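Local coordinates for putative uncharacterized protein PH0594 (Pyrococcus horikoshii, PDB 4HXF) that is probably a serine peptidase of the prolyl oligopeptidase family, an acylaminoacyl peptidase whose subunits assemble into a self-compartmentalizing hexamer, at residues E376-I381 and G407-Y412; E458-T463 and D480-G485. One frame throughout, in Å; residues are numbered along the deposited sequence. Where two conformers were deposited one is given.

Interaction 1: E376-I381 and G407-Y412; sequences EKAPVI and GYYIVY
Ile-381 and Tyr-408 meet where two parallel strands, the first and last elements of a right-handed beta-alpha-beta crossover in the alpha/beta-hydrolase sheet, begin to pair. Three backbone hydrogen bonds set the register: Tyr-409 N to Pro-379 O, Ile-381 N to Tyr-409 O (2.8 Å and nearly straight) and Val-411 N to Ile-381 O. Tyr-409 thus uses both its N-H and its carbonyl on the same neighbouring strand. On one face of the sheet Ile-381 lays its CD1 over the Tyr-408 ring in a CH-pi contact, 4.0 Å from the ring centroid. With chi1 at -59°, Ile-381 CG1 lies beside its own backbone N, which carries CD1 back to the tyrosine, while Pro-379 CG presses obliquely on CD2 of the same ring. The opposite face belongs to Val-380 and Tyr-409. Here Val-380 spreads its two methyls, CG2 against Tyr-409 CB and CG1 against Val-411 CG1, and Ala-378 CB approaches the Tyr-409 ring. Farther out, helix 586-605 packs on Ile-381 and Tyr-408, and the two phenols are tied down by glutamates, Tyr-408 OH by Glu-601 and Tyr-409 OH by Glu-452. The connecting helix 398-405 ends in a Schellman motif whose C-prime residue is Gly-407, at positive phi; the carbonyl O of this glycine lies 3.5 Å from Ala-378 CB.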
ATOM      1  N   GLU A 376     -12.166 -18.500 -59.167  1.00 55.33           N
ATOM      2  CA  GLU A 376     -12.103 -17.279 -58.387  1.00 50.56           C
ATOM      3  C   GLU A 376     -10.692 -16.683 -58.598  1.00 33.92           C
ATOM      4  O   GLU A 376      -9.796 -17.464 -58.798  1.00 32.57           O
ATOM      5  CB  GLU A 376     -12.290 -17.546 -56.868  1.00 51.64           C
ATOM      6  CG  GLU A 376     -13.288 -18.544 -56.270  1.00 48.68           C
ATOM      7  CD  GLU A 376     -12.885 -18.699 -54.769  1.00 52.67           C
ATOM      8  OE1 GLU A 376     -12.874 -17.698 -53.983  1.00 60.41           O
ATOM      9  OE2 GLU A 376     -12.388 -19.785 -54.404  1.00 49.16           O
ATOM     10  N   LYS A 377     -10.499 -15.360 -58.436  1.00 32.41           N
ATOM     11  CA  LYS A 377      -9.100 -14.796 -58.287  1.00 29.13           C
ATOM     12  C   LYS A 377      -8.838 -14.294 -56.870  1.00 28.37           C
ATOM     13  O   LYS A 377      -9.761 -14.041 -56.154  1.00 29.31           O
ATOM     14  CB  LYS A 377      -8.878 -13.608 -59.135  1.00 29.77           C
ATOM     15  CG  LYS A 377      -8.706 -13.926 -60.598  1.00 40.04           C
ATOM     16  CD  LYS A 377      -8.479 -12.643 -61.383  1.00 44.60           C
ATOM     17  CE  LYS A 377      -7.613 -12.965 -62.569  1.00 50.46           C
ATOM     18  NZ  LYS A 377      -6.294 -13.203 -61.943  1.00 40.55           N
ATOM     19  N   ALA A 378      -7.580 -14.134 -56.471  1.00 23.57           N
ATOM     20  CA  ALA A 378      -7.316 -13.766 -55.106  1.00 20.82           C
ATOM     21  C   ALA A 378      -6.271 -12.671 -55.099  1.00 18.66           C
ATOM     22  O   ALA A 378      -5.348 -12.684 -55.915  1.00 19.51           O
ATOM     23  CB  ALA A 378      -6.820 -14.962 -54.224  1.00 20.26           C
ATOM     24  N   PRO A 379      -6.377 -11.763 -54.101  1.00 16.69           N
ATOM     25  CA  PRO A 379      -5.356 -10.734 -53.939  1.00 16.97           C
ATOM     26  C   PRO A 379      -4.004 -11.339 -53.497  1.00 16.40           C
ATOM     27  O   PRO A 379      -3.948 -12.499 -53.019  1.00 16.69           O
ATOM     28  CB  PRO A 379      -5.945  -9.772 -52.899  1.00 18.39           C
ATOM     29  CG  PRO A 379      -6.800 -10.707 -52.049  1.00 17.82           C
ATOM     30  CD  PRO A 379      -7.327 -11.765 -52.981  1.00 17.21           C
ATOM     31  N   VAL A 380      -2.963 -10.514 -53.578  1.00 16.73           N
ATOM     32  CA  VAL A 380      -1.572 -10.961 -53.390  1.00 16.75           C
ATOM     33  C   VAL A 380      -0.891 -10.018 -52.421  1.00 16.19           C
ATOM     34  O   VAL A 380      -0.903  -8.858 -52.658  1.00 15.35           O
ATOM     35  CB  VAL A 380      -0.813 -10.992 -54.758  1.00 17.76           C
ATOM     36  CG1 VAL A 380       0.620 -11.515 -54.592  1.00 17.99           C
ATOM     37  CG2 VAL A 380      -1.629 -11.835 -55.819  1.00 15.75           C
ATOM     38  N   ILE A 381      -0.178 -10.560 -51.431  1.00 15.38           N
ATOM     39  CA  ILE A 381       0.732  -9.779 -50.615  1.00 14.96           C
ATOM     40  C   ILE A 381       2.183 -10.215 -50.883  1.00 15.09           C
ATOM     41  O   ILE A 381       2.516 -11.442 -50.672  1.00 15.54           O
ATOM     42  CB  ILE A 381       0.502  -9.944 -49.119  1.00 15.68           C
ATOM     43  CG1 ILE A 381      -0.959  -9.503 -48.798  1.00 15.45           C
ATOM     44  CG2 ILE A 381       1.435  -9.005 -48.327  1.00 14.50           C
ATOM     45  CD1 ILE A 381      -1.455  -9.809 -47.363  1.00 16.95           C
ATOM     46  N   GLY A 407      -7.309 -15.567 -47.316  1.00 19.15           N
ATOM     47  CA  GLY A 407      -7.685 -15.599 -48.728  1.00 18.90           C
ATOM     48  C   GLY A 407      -6.671 -14.849 -49.605  1.00 17.78           C
ATOM     49  O   GLY A 407      -6.988 -14.514 -50.760  1.00 19.21           O
ATOM     50  N   TYR A 408      -5.453 -14.653 -49.099  1.00 16.28           N
ATOM     51  CA  TYR A 408      -4.399 -13.988 -49.893  1.00 17.01           C
ATOM     52  C   TYR A 408      -3.309 -14.941 -50.388  1.00 15.87           C
ATOM     53  O   TYR A 408      -2.883 -15.821 -49.654  1.00 17.44           O
ATOM     54  CB  TYR A 408      -3.683 -12.848 -49.142  1.00 16.03           C
ATOM     55  CG  TYR A 408      -4.514 -11.712 -48.588  1.00 16.83           C
ATOM     56  CD1 TYR A 408      -5.323 -11.855 -47.455  1.00 17.69           C
ATOM     57  CD2 TYR A 408      -4.545 -10.483 -49.245  1.00 17.10           C
ATOM     58  CE1 TYR A 408      -6.139 -10.845 -46.982  1.00 18.89           C
ATOM     59  CE2 TYR A 408      -5.375  -9.459 -48.751  1.00 16.77           C
ATOM     60  CZ  TYR A 408      -6.102  -9.623 -47.646  1.00 18.23           C
ATOM     61  OH  TYR A 408      -6.876  -8.597 -47.173  1.00 19.71           O
ATOM     62  N   TYR A 409      -2.919 -14.761 -51.635  1.00 16.06           N
ATOM     63  CA  TYR A 409      -1.613 -15.261 -52.066  1.00 15.59           C
ATOM     64  C   TYR A 409      -0.543 -14.533 -51.269  1.00 15.96           C
ATOM     65  O   TYR A 409      -0.634 -13.332 -51.032  1.00 16.15           O
ATOM     66  CB  TYR A 409      -1.344 -14.987 -53.543  1.00 16.09           C
ATOM     67  CG  TYR A 409      -1.955 -16.007 -54.499  1.00 17.81           C
ATOM     68  CD1 TYR A 409      -3.207 -15.769 -55.059  1.00 18.50           C
ATOM     69  CD2 TYR A 409      -1.264 -17.166 -54.851  1.00 18.62           C
ATOM     70  CE1 TYR A 409      -3.732 -16.632 -56.023  1.00 20.60           C
ATOM     71  CE2 TYR A 409      -1.787 -18.045 -55.775  1.00 20.15           C
ATOM     72  CZ  TYR A 409      -3.028 -17.762 -56.352  1.00 20.20           C
ATOM     73  OH  TYR A 409      -3.466 -18.711 -57.301  1.00 21.20           O
ATOM     74  N   ILE A 410       0.517 -15.242 -50.962  1.00 15.75           N
ATOM     75  CA  ILE A 410       1.708 -14.695 -50.310  1.00 14.34           C
ATOM     76  C   ILE A 410       2.879 -15.021 -51.261  1.00 14.54           C
ATOM     77  O   ILE A 410       3.010 -16.174 -51.752  1.00 16.00           O
ATOM     78  CB  ILE A 410       1.975 -15.436 -48.983  1.00 15.15           C
ATOM     79  CG1 ILE A 410       0.693 -15.526 -48.116  1.00 15.76           C
ATOM     80  CG2 ILE A 410       3.145 -14.847 -48.224  1.00 14.80           C
ATOM     81  CD1 ILE A 410       0.075 -14.157 -47.730  1.00 13.94           C
ATOM     82  N   VAL A 411       3.666 -13.988 -51.552  1.00 15.23           N
ATOM     83  CA  VAL A 411       4.820 -14.188 -52.443  1.00 16.30           C
ATOM     84  C   VAL A 411       6.031 -13.520 -51.841  1.00 16.04           C
ATOM     85  O   VAL A 411       5.978 -12.432 -51.318  1.00 14.22           O
ATOM     86  CB  VAL A 411       4.558 -13.737 -53.889  1.00 19.37           C
ATOM     87  CG1 VAL A 411       4.265 -12.324 -54.058  1.00 23.75           C
ATOM     88  CG2 VAL A 411       5.778 -14.131 -54.817  1.00 19.79           C
ATOM     89  N   TYR A 412       7.166 -14.169 -51.949  1.00 14.93           N
ATOM     90  CA  TYR A 412       8.396 -13.641 -51.341  1.00 14.04           C
ATOM     91  C   TYR A 412       9.668 -14.301 -51.982  1.00 13.78           C
ATOM     92  O   TYR A 412       9.619 -15.470 -52.416  1.00 16.39           O
ATOM     93  CB  TYR A 412       8.381 -13.873 -49.841  1.00 14.95           C
ATOM     94  CG  TYR A 412       8.240 -15.298 -49.293  1.00 14.99           C
ATOM     95  CD1 TYR A 412       7.010 -15.869 -49.022  1.00 19.03           C
ATOM     96  CD2 TYR A 412       9.343 -16.067 -49.074  1.00 16.16           C
ATOM     97  CE1 TYR A 412       6.952 -17.149 -48.554  1.00 19.06           C
ATOM     98  CE2 TYR A 412       9.249 -17.373 -48.519  1.00 17.90           C
ATOM     99  CZ  TYR A 412       8.007 -17.851 -48.252  1.00 20.21           C
ATOM    100  OH  TYR A 412       7.996 -19.143 -47.730  1.00 28.97           O
TER

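Interaction 2: E458-T463 and D480-G485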
ATOM      1  N   GLU A 458      -4.467  -7.034 -60.370  1.00 23.10           N
ATOM      2  CA  GLU A 458      -4.983  -5.769 -60.006  1.00 24.02           C
ATOM      3  C   GLU A 458      -5.074  -5.552 -58.485  1.00 21.63           C
ATOM      4  O   GLU A 458      -5.429  -4.476 -58.032  1.00 22.72           O
ATOM      5  CB  GLU A 458      -6.369  -5.528 -60.667  1.00 30.10           C
ATOM      6  CG  GLU A 458      -6.206  -5.375 -62.189  1.00 32.44           C
ATOM      7  CD  GLU A 458      -5.161  -4.282 -62.618  1.00 49.76           C
ATOM      8  OE1 GLU A 458      -5.128  -3.091 -62.052  1.00 44.31           O
ATOM      9  OE2 GLU A 458      -4.299  -4.650 -63.501  1.00 56.85           O
ATOM     10  N   ARG A 459      -4.734  -6.569 -57.675  1.00 19.47           N
ATOM     11  CA  ARG A 459      -4.750  -6.387 -56.212  1.00 18.25           C
ATOM     12  C   ARG A 459      -3.489  -7.014 -55.610  1.00 17.60           C
ATOM     13  O   ARG A 459      -3.554  -7.985 -54.835  1.00 17.33           O
ATOM     14  CB  ARG A 459      -6.004  -7.011 -55.596  1.00 18.80           C
ATOM     15  CG  ARG A 459      -7.337  -6.274 -55.956  1.00 19.88           C
ATOM     16  CD  ARG A 459      -8.489  -6.945 -55.203  1.00 20.07           C
ATOM     17  NE  ARG A 459      -8.748  -8.254 -55.785  1.00 20.18           N
ATOM     18  CZ  ARG A 459      -9.366  -9.252 -55.182  1.00 20.92           C
ATOM     19  NH1 ARG A 459      -9.860  -9.129 -53.968  1.00 21.39           N
ATOM     20  NH2 ARG A 459      -9.528 -10.375 -55.838  1.00 21.45           N
ATOM     21  N   ILE A 460      -2.348  -6.379 -55.908  1.00 16.43           N
ATOM     22  CA  ILE A 460      -1.045  -6.758 -55.339  1.00 16.48           C
ATOM     23  C   ILE A 460      -0.601  -5.702 -54.340  1.00 17.88           C
ATOM     24  O   ILE A 460      -0.568  -4.522 -54.691  1.00 19.08           O
ATOM     25  CB  ILE A 460       0.024  -6.889 -56.401  1.00 16.46           C
ATOM     26  CG1 ILE A 460      -0.468  -7.879 -57.508  1.00 19.14           C
ATOM     27  CG2 ILE A 460       1.351  -7.428 -55.742  1.00 16.63           C
ATOM     28  CD1 ILE A 460       0.547  -7.992 -58.689  1.00 19.55           C
ATOM     29  N   GLY A 461      -0.294  -6.122 -53.123  1.00 15.30           N
ATOM     30  CA  GLY A 461       0.236  -5.227 -52.104  1.00 16.09           C
ATOM     31  C   GLY A 461       1.634  -5.674 -51.742  1.00 15.08           C
ATOM     32  O   GLY A 461       2.110  -6.757 -52.184  1.00 14.31           O
ATOM     33  N   ILE A 462       2.324  -4.888 -50.947  1.00 15.07           N
ATOM     34  CA  ILE A 462       3.677  -5.140 -50.548  1.00 14.62           C
ATOM     35  C   ILE A 462       3.919  -4.688 -49.141  1.00 14.47           C
ATOM     36  O   ILE A 462       3.306  -3.721 -48.627  1.00 14.23           O
ATOM     37  CB  ILE A 462       4.677  -4.472 -51.510  1.00 14.90           C
ATOM     38  CG1 ILE A 462       6.102  -4.905 -51.225  1.00 13.89           C
ATOM     39  CG2 ILE A 462       4.446  -2.923 -51.597  1.00 13.66           C
ATOM     40  CD1 ILE A 462       7.080  -4.532 -52.375  1.00 14.70           C
ATOM     41  N   THR A 463       4.660  -5.485 -48.394  1.00 12.99           N
ATOM     42  CA  THR A 463       4.994  -5.161 -47.009  1.00 13.35           C
ATOM     43  C   THR A 463       6.400  -5.653 -46.620  1.00 15.01           C
ATOM     44  O   THR A 463       6.890  -6.610 -47.213  1.00 13.75           O
ATOM     45  CB  THR A 463       3.954  -5.768 -46.034  1.00 14.74           C
ATOM     46  OG1 THR A 463       4.167  -5.334 -44.683  1.00 14.01           O
ATOM     47  CG2 THR A 463       3.910  -7.362 -46.078  1.00 13.27           C
ATOM     48  N   ASP A 480       4.088   1.437 -60.242  1.00 22.14           N
ATOM     49  CA  ASP A 480       2.665   1.597 -60.130  0.50 24.29           C
ATOM     50  C   ASP A 480       1.972   0.235 -59.975  1.00 23.64           C
ATOM     51  O   ASP A 480       0.745   0.145 -60.035  1.00 24.29           O
ATOM     52  CB  ASP A 480       2.102   2.363 -61.367  0.50 27.88           C
ATOM     53  CG  ASP A 480       2.669   3.785 -61.524  0.50 33.51           C
ATOM     54  OD1 ASP A 480       2.889   4.482 -60.516  0.50 36.39           O
ATOM     55  OD2 ASP A 480       2.861   4.204 -62.707  0.50 41.71           O
ATOM     56  N   LEU A 481       2.729  -0.830 -59.749  1.00 20.87           N
ATOM     57  CA  LEU A 481       2.134  -2.128 -59.629  1.00 19.79           C
ATOM     58  C   LEU A 481       1.277  -2.331 -58.388  1.00 21.81           C
ATOM     59  O   LEU A 481       0.302  -3.019 -58.438  1.00 23.93           O
ATOM     60  CB  LEU A 481       3.272  -3.206 -59.649  1.00 21.01           C
ATOM     61  CG  LEU A 481       2.882  -4.691 -59.621  1.00 24.19           C
ATOM     62  CD1 LEU A 481       1.960  -5.010 -60.818  1.00 29.07           C
ATOM     63  CD2 LEU A 481       4.200  -5.516 -59.615  1.00 25.43           C
ATOM     64  N   PHE A 482       1.652  -1.722 -57.258  1.00 17.44           N
ATOM     65  CA  PHE A 482       1.084  -2.038 -55.957  1.00 18.21           C
ATOM     66  C   PHE A 482      -0.089  -1.171 -55.562  1.00 19.98           C
ATOM     67  O   PHE A 482      -0.129   0.026 -55.854  1.00 20.27           O
ATOM     68  CB  PHE A 482       2.162  -1.962 -54.886  1.00 19.54           C
ATOM     69  CG  PHE A 482       3.351  -2.807 -55.194  1.00 18.15           C
ATOM     70  CD1 PHE A 482       4.462  -2.288 -55.820  1.00 18.82           C
ATOM     71  CD2 PHE A 482       3.320  -4.153 -54.950  1.00 17.71           C
ATOM     72  CE1 PHE A 482       5.532  -3.030 -56.188  1.00 17.45           C
ATOM     73  CE2 PHE A 482       4.396  -4.916 -55.355  1.00 17.63           C
ATOM     74  CZ  PHE A 482       5.491  -4.396 -55.963  1.00 18.20           C
ATOM     75  N   LYS A 483      -1.082  -1.819 -54.948  1.00 16.60           N
ATOM     76  CA  LYS A 483      -2.359  -1.155 -54.607  1.00 18.38           C
ATOM     77  C   LYS A 483      -2.376  -0.637 -53.139  1.00 17.21           C
ATOM     78  O   LYS A 483      -3.229   0.140 -52.772  1.00 18.13           O
ATOM     79  CB  LYS A 483      -3.478  -2.100 -54.845  1.00 20.96           C
ATOM     80  CG  LYS A 483      -3.685  -2.358 -56.348  1.00 26.11           C
ATOM     81  CD  LYS A 483      -3.860  -1.082 -57.183  1.00 29.81           C
ATOM     82  CE  LYS A 483      -4.342  -1.439 -58.605  1.00 34.82           C
ATOM     83  NZ  LYS A 483      -3.258  -2.219 -59.313  1.00 29.78           N
ATOM     84  N   ALA A 484      -1.479  -1.154 -52.322  1.00 15.77           N
ATOM     85  CA  ALA A 484      -1.348  -0.876 -50.882  1.00 16.33           C
ATOM     86  C   ALA A 484      -0.007  -1.293 -50.409  1.00 16.95           C
ATOM     87  O   ALA A 484       0.553  -2.254 -50.897  1.00 16.73           O
ATOM     88  CB  ALA A 484      -2.425  -1.659 -50.102  1.00 17.32           C
ATOM     89  N   GLY A 485       0.466  -0.652 -49.364  1.00 14.27           N
ATOM     90  CA  GLY A 485       1.684  -0.975 -48.691  1.00 13.17           C
ATOM     91  C   GLY A 485       1.601  -0.907 -47.193  1.00 13.27           C
ATOM     92  O   GLY A 485       0.811  -0.074 -46.641  1.00 14.77           O
TER
HETATM   93  O   HOH W   1      -1.937  -4.609 -58.265  1.00 21.01           O
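Phe-482, just ahead of strand 484-488, turns one face of its ring to Ile-462 of strand 460-465; the two strands run parallel in a beta-alpha-beta crossover whose helix, 467-478, follows the probable nucleophile elbow of the alpha/beta-hydrolase fold. Ile-462 CG2 stands over that face in a CH-pi contact, 4.0 Å from the ring centroid and shifted toward the rim. With CG1 anti to the backbone N (chi1 -171°), CG2 falls between N and the carbonyl carbon, while CD1 runs out to Phe-482 CZ. Leu-481 CB occupies the other face, so the ring is sandwiched between aliphatic groups; Ile-460 CG2 adds an oblique contact at CD2 and CE2. Beyond the ring, Ile-460 CD1 meets Leu-481 CD1. Ala-475 and Leu-476 of the connecting helix pack on both Ile-462 and Phe-482, and helix 436-451 reaches Phe-482 through Ile-445.

The backbones hold this cluster in place through Lys-483 N to Ile-460 O (2.8 Å, 166° at the hydrogen) and the longer Ile-462 N to Ala-484 O (3.2 Å). Gly-461 CA also comes within 3.2 Å of Ala-484 O.

At the outer end, Lys-483 bends at chi2 and again at chi4, folding its chain along the carbonyl of Glu-458. CG rests against Glu-458 O, and NZ forms a long salt bridge to Glu-458 OE1 (3.4 Å), weak as a hydrogen bond. One water bridges the two segments beside Lys-483 NZ: it accepts from Ile-460 N and from Lys-483 NZ, and donates to Leu-481 O at 2.8 Å.

In the fold
Interactions 1 and 2 are two strand pairings in one sheet, separated by the pairing of strands 378-384 and 460-465, with their centres 11 Å apart. The seam is made by backbone: Val-380 O lies 2.8 Å from Gly-461 N, and Val-380 N lies 2.9 Å from Arg-459 O, both probable hydrogen bonds. Strand 378-384 is thus bonded on both edges, to 409-413 and to 460-465. Helix 586-605 spans the two contacts, touching Ile-381 and Tyr-408 in one and Thr-463 and Lys-483 in the other. Neither contact touches the inhibitor, but strand 460-465 leads directly to Ser-466, which lines the inhibitor pocket and is probably the nucleophile.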